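Side-chain contacts in RabGAP/TBC protein (Chlamydomonas reinhardtii, PDB 4P17), which is of unconfirmed function but carries an all-helical TBC domain, the module with which related proteins stimulate GTP hydrolysis by Rab GTPases: residues T71-V76 and V246-D251; D51-N56 and W77-G82. All blocks are in the same frame, centred on the assembly; numbering follows the deposited sequence.

Contact 1: residues T71-V76 and V246-D251; sequences TLRNWV and VMRTWD
Met247 lays its CB over the centre of the Arg73 guanidinium, 3.4 Å from CZ, while the edge of the same flat group is turned to Asp251. The Arg73 chain runs extended from CG to NE (chi2 177°, chi3 161°), carrying the charge from the first turn of helix 73-80 across to helix 243-256. There the grip is side-on: NE reaches Asp251 OD1 at 3.0 Å and NH2 reaches OD2 at 2.9 Å. Both bonds are nearly straight, and both acceptors lie close to the guanidinium plane. OD1 is used on its syn lone pair, whereas OD2 is met on its syn side but out of the carboxylate plane, in keeping with a 27° tilt between the two groups. At the guanidinium edge CD of Arg248 stands 3.8 Å from Arg73 NH2; the Arg248 head turns elsewhere, to Arg65 O and Asp300. Arg73 NH1 is taken by Tyr16 OH, and the Asp251 carboxylate also receives Trp77 NE1 on OD1 and Val68 N on OD2. A leucine in place of Arg73 would probably leave the buried Asp251 charge without its counter-ion and Tyr16 OH without this partner. The spacing of Arg73 and Trp77 fits the RxxxW motif of TBC domains, and Asp251 is hydrogen-bonded by both. With four donors around one buried carboxylate, Asp251 is likely to stay ionised and hold its rotation.

Contact 2: residues D51-N56 and W77-G82; sequences DKLPSN and WMETSG
Leu53 meets helix 73-80 through a single methyl, CD1, which sits at van der Waals distance from two side chains of consecutive residues. It lies 3.9 Å from CG2 of Thr80 and 4.0 Å from CG of Glu79, and these aliphatic touches make up the whole contact between 51-56 and 77-82, burying 86 Å² in all. Leu53 crosses Thr80 at about a right angle but slides past Glu79 in the opposite direction.

Thr80 OG1 and Glu79 OE1 are engaged elsewhere. In Thr80 a chi1 of 61° puts OG1 between the backbone N and the carbonyl carbon, where it bonds to Val76 O and to Phe254 O, and this same rotation presents CG2 to the leucine. Glu79 offers its CG methylene: the chain bends at chi2 (64°), and OE1 goes to Asn84 ND2. Behind the contact, Trp77 O accepts two bonds from one residue, from Ser81 N at 3.0 Å and from Ser81 OG at 2.7 Å, the hydroxyl being tilted from the carbonyl plane. Ser81 OG is also paired with Ala83 N, and Gly82, with positive phi, is the N-cap of helix 83-88.

The packing is thus thin and lies near the surface. Helices lie around it: Leu53 also rests on Trp44 of helix 27-50, Thr80 touches Ile64 of helix 57-65, and Pro54 packs on Leu60 and Met63, so the connection between helices 27-50 and 57-65 lies against helix 73-80.

Overall arrangement
From the N terminus, the chain leaves helix 27-50 through residues 51-56, forms helix 57-65 and enters helix 73-80, where contact 2 closes a short loop on 77-82. Contact 1 starts inside that loop, at 71-76, and closes only at 246-251, after 169 intervening residues, so the two cross. Both use helix 73-80, and their centres lie 12 Å apart. The inner one, about 9 Å from the centre of the chain, joins this helix to helix 243-256; the outer one, about 18 Å from it, joins it to the loop between helices 27-50 and 57-65. Direct touches link them, among them Trp250 CE3 on Trp77 CH2 at 3.6 Å.

Contact 1: residues T71-V76 and V246-D251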
ATOM      1  N   THR A  71      14.463   0.929  -6.317  1.00  8.69           N
ATOM      2  CA  THR A  71      15.203   2.183  -6.373  1.00  5.43           C
ATOM      3  C   THR A  71      14.511   3.176  -7.298  1.00  5.99           C
ATOM      4  O   THR A  71      14.788   4.391  -7.217  1.00  7.50           O
ATOM      5  CB  THR A  71      16.690   1.941  -6.789  1.00  8.48           C
ATOM      6  OG1 THR A  71      17.470   3.135  -6.603  1.00 10.39           O
ATOM      7  CG2 THR A  71      16.840   1.499  -8.219  1.00  2.59           C
ATOM      8  N   LEU A  72      13.659   2.682  -8.202  1.00  2.11           N
ATOM      9  CA  LEU A  72      12.881   3.551  -9.078  1.00  8.27           C
ATOM     10  C   LEU A  72      11.501   3.887  -8.588  1.00  4.22           C
ATOM     11  O   LEU A  72      10.731   4.471  -9.337  1.00  5.55           O
ATOM     12  CB  LEU A  72      12.732   2.918 -10.474  1.00  6.29           C
ATOM     13  CG  LEU A  72      14.038   2.754 -11.255  1.00 12.49           C
ATOM     14  CD1 LEU A  72      13.749   2.232 -12.659  1.00 14.50           C
ATOM     15  CD2 LEU A  72      14.777   4.099 -11.352  1.00  5.62           C
ATOM     16  N   ARG A  73      11.125   3.507  -7.367  1.00  5.31           N
ATOM     17  CA  ARG A  73       9.729   3.703  -7.058  1.00  3.77           C
ATOM     18  C   ARG A  73       9.460   5.209  -6.931  1.00 10.37           C
ATOM     19  O   ARG A  73       8.418   5.659  -7.324  1.00  8.63           O
ATOM     20  CB  ARG A  73       9.322   2.922  -5.837  1.00  5.47           C
ATOM     21  CG  ARG A  73       9.144   1.497  -6.166  1.00  4.36           C
ATOM     22  CD  ARG A  73       8.795   0.637  -4.951  1.00  5.75           C
ATOM     23  NE  ARG A  73       8.203  -0.609  -5.403  1.00  3.99           N
ATOM     24  CZ  ARG A  73       8.567  -1.824  -5.041  1.00  3.31           C
ATOM     25  NH1 ARG A  73       9.504  -2.041  -4.102  1.00  6.33           N
ATOM     26  NH2 ARG A  73       7.941  -2.855  -5.583  1.00  9.15           N
ATOM     27  N   ASN A  74      10.414   5.983  -6.424  1.00  8.99           N
ATOM     28  CA  ASN A  74      10.196   7.430  -6.335  1.00  7.27           C
ATOM     29  C   ASN A  74       9.934   7.946  -7.751  1.00  9.15           C
ATOM     30  O   ASN A  74       8.940   8.587  -7.981  1.00  7.20           O
ATOM     31  CB  ASN A  74      11.396   8.121  -5.662  1.00 13.35           C
ATOM     32  CG  ASN A  74      11.117   9.578  -5.290  1.00 17.76           C
ATOM     33  OD1 ASN A  74      10.327  10.239  -5.922  1.00 21.97           O
ATOM     34  ND2 ASN A  74      11.797  10.075  -4.269  1.00 15.41           N
ATOM     35  N   TRP A  75      10.799   7.596  -8.695  1.00  5.33           N
ATOM     36  CA  TRP A  75      10.671   8.045 -10.087  1.00  6.43           C
ATOM     37  C   TRP A  75       9.305   7.677 -10.696  1.00  9.11           C
ATOM     38  O   TRP A  75       8.571   8.524 -11.237  1.00 10.23           O
ATOM     39  CB  TRP A  75      11.815   7.444 -10.935  1.00 10.12           C
ATOM     40  CG  TRP A  75      11.820   7.893 -12.357  1.00  9.18           C
ATOM     41  CD1 TRP A  75      11.863   9.174 -12.812  1.00 15.60           C
ATOM     42  CD2 TRP A  75      11.800   7.052 -13.529  1.00  7.74           C
ATOM     43  NE1 TRP A  75      11.870   9.190 -14.193  1.00 19.19           N
ATOM     44  CE2 TRP A  75      11.826   7.900 -14.652  1.00 15.08           C
ATOM     45  CE3 TRP A  75      11.769   5.680 -13.727  1.00  8.98           C
ATOM     46  CZ2 TRP A  75      11.821   7.404 -15.953  1.00 17.00           C
ATOM     47  CZ3 TRP A  75      11.746   5.192 -15.006  1.00 12.86           C
ATOM     48  CH2 TRP A  75      11.782   6.045 -16.104  1.00 12.38           C
ATOM     49  N   VAL A  76       8.970   6.397 -10.627  1.00  8.66           N
ATOM     50  CA  VAL A  76       7.748   5.912 -11.252  1.00  5.50           C
ATOM     51  C   VAL A  76       6.484   6.313 -10.497  1.00  6.93           C
ATOM     52  O   VAL A  76       5.517   6.727 -11.102  1.00  7.00           O
ATOM     53  CB  VAL A  76       7.778   4.378 -11.373  1.00  4.92           C
ATOM     54  CG1 VAL A  76       6.510   3.857 -12.015  1.00 11.51           C
ATOM     55  CG2 VAL A  76       9.002   3.930 -12.163  1.00  8.02           C
ATOM     56  N   VAL A 246       3.683  -5.248   0.051  1.00  6.85           N
ATOM     57  CA  VAL A 246       2.837  -4.056   0.013  1.00  6.55           C
ATOM     58  C   VAL A 246       3.216  -3.178  -1.183  1.00  3.21           C
ATOM     59  O   VAL A 246       2.333  -2.721  -1.924  1.00  5.52           O
ATOM     60  CB  VAL A 246       2.951  -3.206   1.300  1.00  4.66           C
ATOM     61  CG1 VAL A 246       2.115  -1.926   1.185  1.00  9.66           C
ATOM     62  CG2 VAL A 246       2.519  -3.969   2.532  1.00  6.10           C
ATOM     63  N   MET A 247       4.512  -2.946  -1.384  1.00  5.79           N
ATOM     64  CA  MET A 247       4.942  -1.991  -2.416  1.00  9.09           C
ATOM     65  C   MET A 247       4.571  -2.472  -3.806  1.00  7.02           C
ATOM     66  O   MET A 247       4.335  -1.664  -4.704  1.00  4.02           O
ATOM     67  CB  MET A 247       6.454  -1.743  -2.376  1.00  5.95           C
ATOM     68  CG  MET A 247       7.001  -1.422  -1.043  1.00 14.99           C
ATOM     69  SD  MET A 247       6.353   0.101  -0.412  1.00 12.70           S
ATOM     70  CE  MET A 247       7.372   0.181   1.082  1.00 18.50           C
ATOM     71  N   ARG A 248       4.486  -3.785  -4.004  1.00  8.30           N
ATOM     72  CA  ARG A 248       4.032  -4.268  -5.297  1.00  3.65           C
ATOM     73  C   ARG A 248       2.561  -3.962  -5.527  1.00  5.46           C
ATOM     74  O   ARG A 248       2.137  -3.632  -6.658  1.00  7.75           O
ATOM     75  CB  ARG A 248       4.267  -5.766  -5.421  1.00  7.43           C
ATOM     76  CG  ARG A 248       5.708  -6.129  -5.663  1.00  7.59           C
ATOM     77  CD  ARG A 248       6.127  -5.865  -7.105  1.00  9.24           C
ATOM     78  NE  ARG A 248       5.292  -6.581  -8.067  1.00  8.06           N
ATOM     79  CZ  ARG A 248       5.458  -7.868  -8.380  1.00  7.42           C
ATOM     80  NH1 ARG A 248       6.453  -8.571  -7.832  1.00  6.64           N
ATOM     81  NH2 ARG A 248       4.652  -8.441  -9.256  1.00  8.17           N
ATOM     82  N   THR A 249       1.761  -4.043  -4.478  1.00  1.37           N
ATOM     83  CA  THR A 249       0.363  -3.609  -4.602  1.00  3.70           C
ATOM     84  C   THR A 249       0.317  -2.106  -4.940  1.00  4.81           C
ATOM     85  O   THR A 249      -0.493  -1.640  -5.765  1.00  5.53           O
ATOM     86  CB  THR A 249      -0.495  -3.889  -3.338  1.00  6.03           C
ATOM     87  OG1 THR A 249      -0.223  -2.946  -2.300  1.00  6.12           O
ATOM     88  CG2 THR A 249      -0.297  -5.308  -2.805  1.00  4.56           C
ATOM     89  N   TRP A 250       1.215  -1.360  -4.328  1.00  3.07           N
ATOM     90  CA  TRP A 250       1.250   0.088  -4.526  1.00  6.30           C
ATOM     91  C   TRP A 250       1.726   0.453  -5.926  1.00  5.78           C
ATOM     92  O   TRP A 250       1.205   1.413  -6.553  1.00  4.32           O
ATOM     93  CB  TRP A 250       2.150   0.725  -3.465  1.00  7.83           C
ATOM     94  CG  TRP A 250       1.525   0.789  -2.063  1.00  6.40           C
ATOM     95  CD1 TRP A 250       0.380   0.115  -1.607  1.00  4.58           C
ATOM     96  CD2 TRP A 250       1.996   1.571  -0.954  1.00  5.87           C
ATOM     97  NE1 TRP A 250       0.139   0.465  -0.288  1.00  7.99           N
ATOM     98  CE2 TRP A 250       1.121   1.337   0.135  1.00  6.60           C
ATOM     99  CE3 TRP A 250       3.075   2.461  -0.780  1.00  5.28           C
ATOM    100  CZ2 TRP A 250       1.296   1.957   1.393  1.00  6.74           C
ATOM    101  CZ3 TRP A 250       3.244   3.072   0.486  1.00  5.39           C
ATOM    102  CH2 TRP A 250       2.352   2.818   1.540  1.00  4.45           C
ATOM    103  N   ASP A 251       2.699  -0.299  -6.439  1.00  3.55           N
ATOM    104  CA  ASP A 251       3.121  -0.142  -7.850  1.00  4.01           C
ATOM    105  C   ASP A 251       1.900  -0.060  -8.760  1.00  5.22           C
ATOM    106  O   ASP A 251       1.725   0.872  -9.516  1.00  5.74           O
ATOM    107  CB  ASP A 251       4.003  -1.290  -8.350  1.00  3.63           C
ATOM    108  CG  ASP A 251       5.390  -1.329  -7.692  1.00  7.40           C
ATOM    109  OD1 ASP A 251       5.804  -0.304  -7.138  1.00  3.88           O
ATOM    110  OD2 ASP A 251       6.069  -2.392  -7.762  1.00  2.93           O
TER

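Contact 2: residues D51-N56 and W77-G82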
ATOM      1  N   ASP A  51      15.224   8.756 -19.206  1.00 24.02           N
ATOM      2  CA  ASP A  51      14.370   9.574 -18.337  1.00 20.40           C
ATOM      3  C   ASP A  51      12.958   9.719 -18.893  1.00 25.93           C
ATOM      4  O   ASP A  51      12.374  10.803 -18.892  1.00 21.29           O
ATOM      5  CB  ASP A  51      14.995  10.947 -18.094  1.00 27.27           C
ATOM      6  CG  ASP A  51      14.714  11.477 -16.691  1.00 35.77           C
ATOM      7  OD1 ASP A  51      13.592  11.268 -16.171  1.00 38.93           O
ATOM      8  OD2 ASP A  51      15.616  12.106 -16.100  1.00 45.04           O
ATOM      9  N   LYS A  52      12.413   8.597 -19.344  1.00 22.94           N
ATOM     10  CA  LYS A  52      11.042   8.554 -19.815  1.00 22.62           C
ATOM     11  C   LYS A  52      10.465   7.163 -19.644  1.00 17.64           C
ATOM     12  O   LYS A  52      11.103   6.159 -19.992  1.00 24.08           O
ATOM     13  CB  LYS A  52      10.964   8.978 -21.287  1.00 34.57           C
ATOM     14  N   LEU A  53       9.257   7.097 -19.094  1.00 17.53           N
ATOM     15  CA  LEU A  53       8.517   5.851 -19.061  1.00 22.88           C
ATOM     16  C   LEU A  53       8.082   5.473 -20.473  1.00 22.92           C
ATOM     17  O   LEU A  53       7.934   6.351 -21.320  1.00 26.62           O
ATOM     18  CB  LEU A  53       7.295   5.975 -18.159  1.00 26.36           C
ATOM     19  CG  LEU A  53       7.564   6.170 -16.671  1.00 21.80           C
ATOM     20  CD1 LEU A  53       6.275   6.503 -15.950  1.00 30.32           C
ATOM     21  CD2 LEU A  53       8.189   4.921 -16.076  1.00 19.73           C
ATOM     22  N   PRO A  54       7.859   4.171 -20.716  1.00 25.44           N
ATOM     23  CA  PRO A  54       7.393   3.660 -22.008  1.00 29.95           C
ATOM     24  C   PRO A  54       6.157   4.388 -22.509  1.00 33.50           C
ATOM     25  O   PRO A  54       5.230   4.676 -21.739  1.00 24.88           O
ATOM     26  CB  PRO A  54       7.063   2.196 -21.721  1.00 33.13           C
ATOM     27  CG  PRO A  54       7.782   1.851 -20.492  1.00 28.86           C
ATOM     28  CD  PRO A  54       8.062   3.091 -19.734  1.00 22.48           C
ATOM     29  N   SER A  55       6.158   4.676 -23.804  1.00 24.07           N
ATOM     30  CA  SER A  55       5.039   5.327 -24.445  1.00 26.63           C
ATOM     31  C   SER A  55       3.865   4.360 -24.529  1.00 34.17           C
ATOM     32  O   SER A  55       2.710   4.744 -24.337  1.00 35.75           O
ATOM     33  CB  SER A  55       5.453   5.817 -25.836  1.00 33.21           C
ATOM     34  N   ASN A  56       4.175   3.097 -24.802  1.00 24.61           N
ATOM     35  CA  ASN A  56       3.169   2.049 -24.919  1.00 28.62           C
ATOM     36  C   ASN A  56       2.521   1.770 -23.576  1.00 34.86           C
ATOM     37  O   ASN A  56       3.160   1.251 -22.664  1.00 29.24           O
ATOM     38  CB  ASN A  56       3.804   0.778 -25.469  1.00 25.00           C
ATOM     39  CG  ASN A  56       2.798  -0.311 -25.731  1.00 42.98           C
ATOM     40  OD1 ASN A  56       1.589  -0.100 -25.604  1.00 45.27           O
ATOM     41  ND2 ASN A  56       3.292  -1.499 -26.107  1.00 41.81           N
ATOM     42  N   TRP A  77       6.460   6.120  -9.180  1.00  5.20           N
ATOM     43  CA  TRP A  77       5.260   6.449  -8.432  1.00  6.77           C
ATOM     44  C   TRP A  77       4.872   7.900  -8.555  1.00  4.31           C
ATOM     45  O   TRP A  77       3.707   8.219  -8.666  1.00  7.65           O
ATOM     46  CB  TRP A  77       5.433   6.161  -6.968  1.00  1.94           C
ATOM     47  CG  TRP A  77       5.430   4.735  -6.612  1.00  3.95           C
ATOM     48  CD1 TRP A  77       5.299   3.662  -7.463  1.00  4.97           C
ATOM     49  CD2 TRP A  77       5.569   4.194  -5.296  1.00  5.21           C
ATOM     50  NE1 TRP A  77       5.369   2.484  -6.743  1.00  2.04           N
ATOM     51  CE2 TRP A  77       5.546   2.793  -5.416  1.00  3.93           C
ATOM     52  CE3 TRP A  77       5.762   4.756  -4.036  1.00  5.58           C
ATOM     53  CZ2 TRP A  77       5.653   1.953  -4.308  1.00  7.45           C
ATOM     54  CZ3 TRP A  77       5.878   3.923  -2.942  1.00  9.24           C
ATOM     55  CH2 TRP A  77       5.815   2.530  -3.082  1.00  5.42           C
ATOM     56  N   MET A  78       5.860   8.772  -8.443  1.00  4.84           N
ATOM     57  CA  MET A  78       5.580  10.207  -8.417  1.00  4.71           C
ATOM     58  C   MET A  78       5.015  10.665  -9.760  1.00 11.94           C
ATOM     59  O   MET A  78       4.177  11.559  -9.814  1.00  8.22           O
ATOM     60  CB  MET A  78       6.815  11.000  -8.062  1.00  6.16           C
ATOM     61  CG  MET A  78       7.317  10.813  -6.618  1.00 13.07           C
ATOM     62  SD  MET A  78       6.181  11.306  -5.305  1.00 12.43           S
ATOM     63  CE  MET A  78       6.152  13.089  -5.522  1.00  8.55           C
ATOM     64  N   GLU A  79       5.440  10.020 -10.836  1.00  7.76           N
ATOM     65  CA  GLU A  79       4.884  10.324 -12.161  1.00  9.98           C
ATOM     66  C   GLU A  79       3.524   9.645 -12.429  1.00  8.84           C
ATOM     67  O   GLU A  79       2.532  10.312 -12.734  1.00 11.69           O
ATOM     68  CB  GLU A  79       5.884   9.910 -13.248  1.00 17.22           C
ATOM     69  CG  GLU A  79       5.411  10.174 -14.683  1.00 20.81           C
ATOM     70  CD  GLU A  79       5.233  11.645 -14.980  1.00 28.25           C
ATOM     71  OE1 GLU A  79       5.720  12.482 -14.187  1.00 20.83           O
ATOM     72  OE2 GLU A  79       4.594  11.966 -16.003  1.00 26.12           O
ATOM     73  N   THR A  80       3.444   8.321 -12.307  1.00  8.89           N
ATOM     74  CA  THR A  80       2.170   7.666 -12.608  1.00  5.28           C
ATOM     75  C   THR A  80       1.024   8.088 -11.664  1.00  9.72           C
ATOM     76  O   THR A  80      -0.126   8.083 -12.072  1.00  9.13           O
ATOM     77  CB  THR A  80       2.291   6.118 -12.556  1.00 13.82           C
ATOM     78  OG1 THR A  80       2.687   5.701 -11.248  1.00  8.78           O
ATOM     79  CG2 THR A  80       3.309   5.620 -13.525  1.00  6.48           C
ATOM     80  N   SER A  81       1.315   8.454 -10.417  1.00  9.75           N
ATOM     81  CA  SER A  81       0.233   8.799  -9.475  1.00  5.54           C
ATOM     82  C   SER A  81      -0.341  10.162  -9.807  1.00  9.95           C
ATOM     83  O   SER A  81      -1.381  10.536  -9.321  1.00  9.27           O
ATOM     84  CB  SER A  81       0.714   8.865  -8.043  1.00  7.17           C
ATOM     85  OG  SER A  81       1.698   9.902  -7.929  1.00  9.58           O
ATOM     86  N   GLY A  82       0.401  10.928 -10.578  1.00 10.67           N
ATOM     87  CA  GLY A  82       0.064  12.308 -10.808  1.00 14.50           C
ATOM     88  C   GLY A  82       0.594  13.274  -9.767  1.00 16.45           C
ATOM     89  O   GLY A  82       0.313  14.469  -9.841  1.00 10.76           O
TER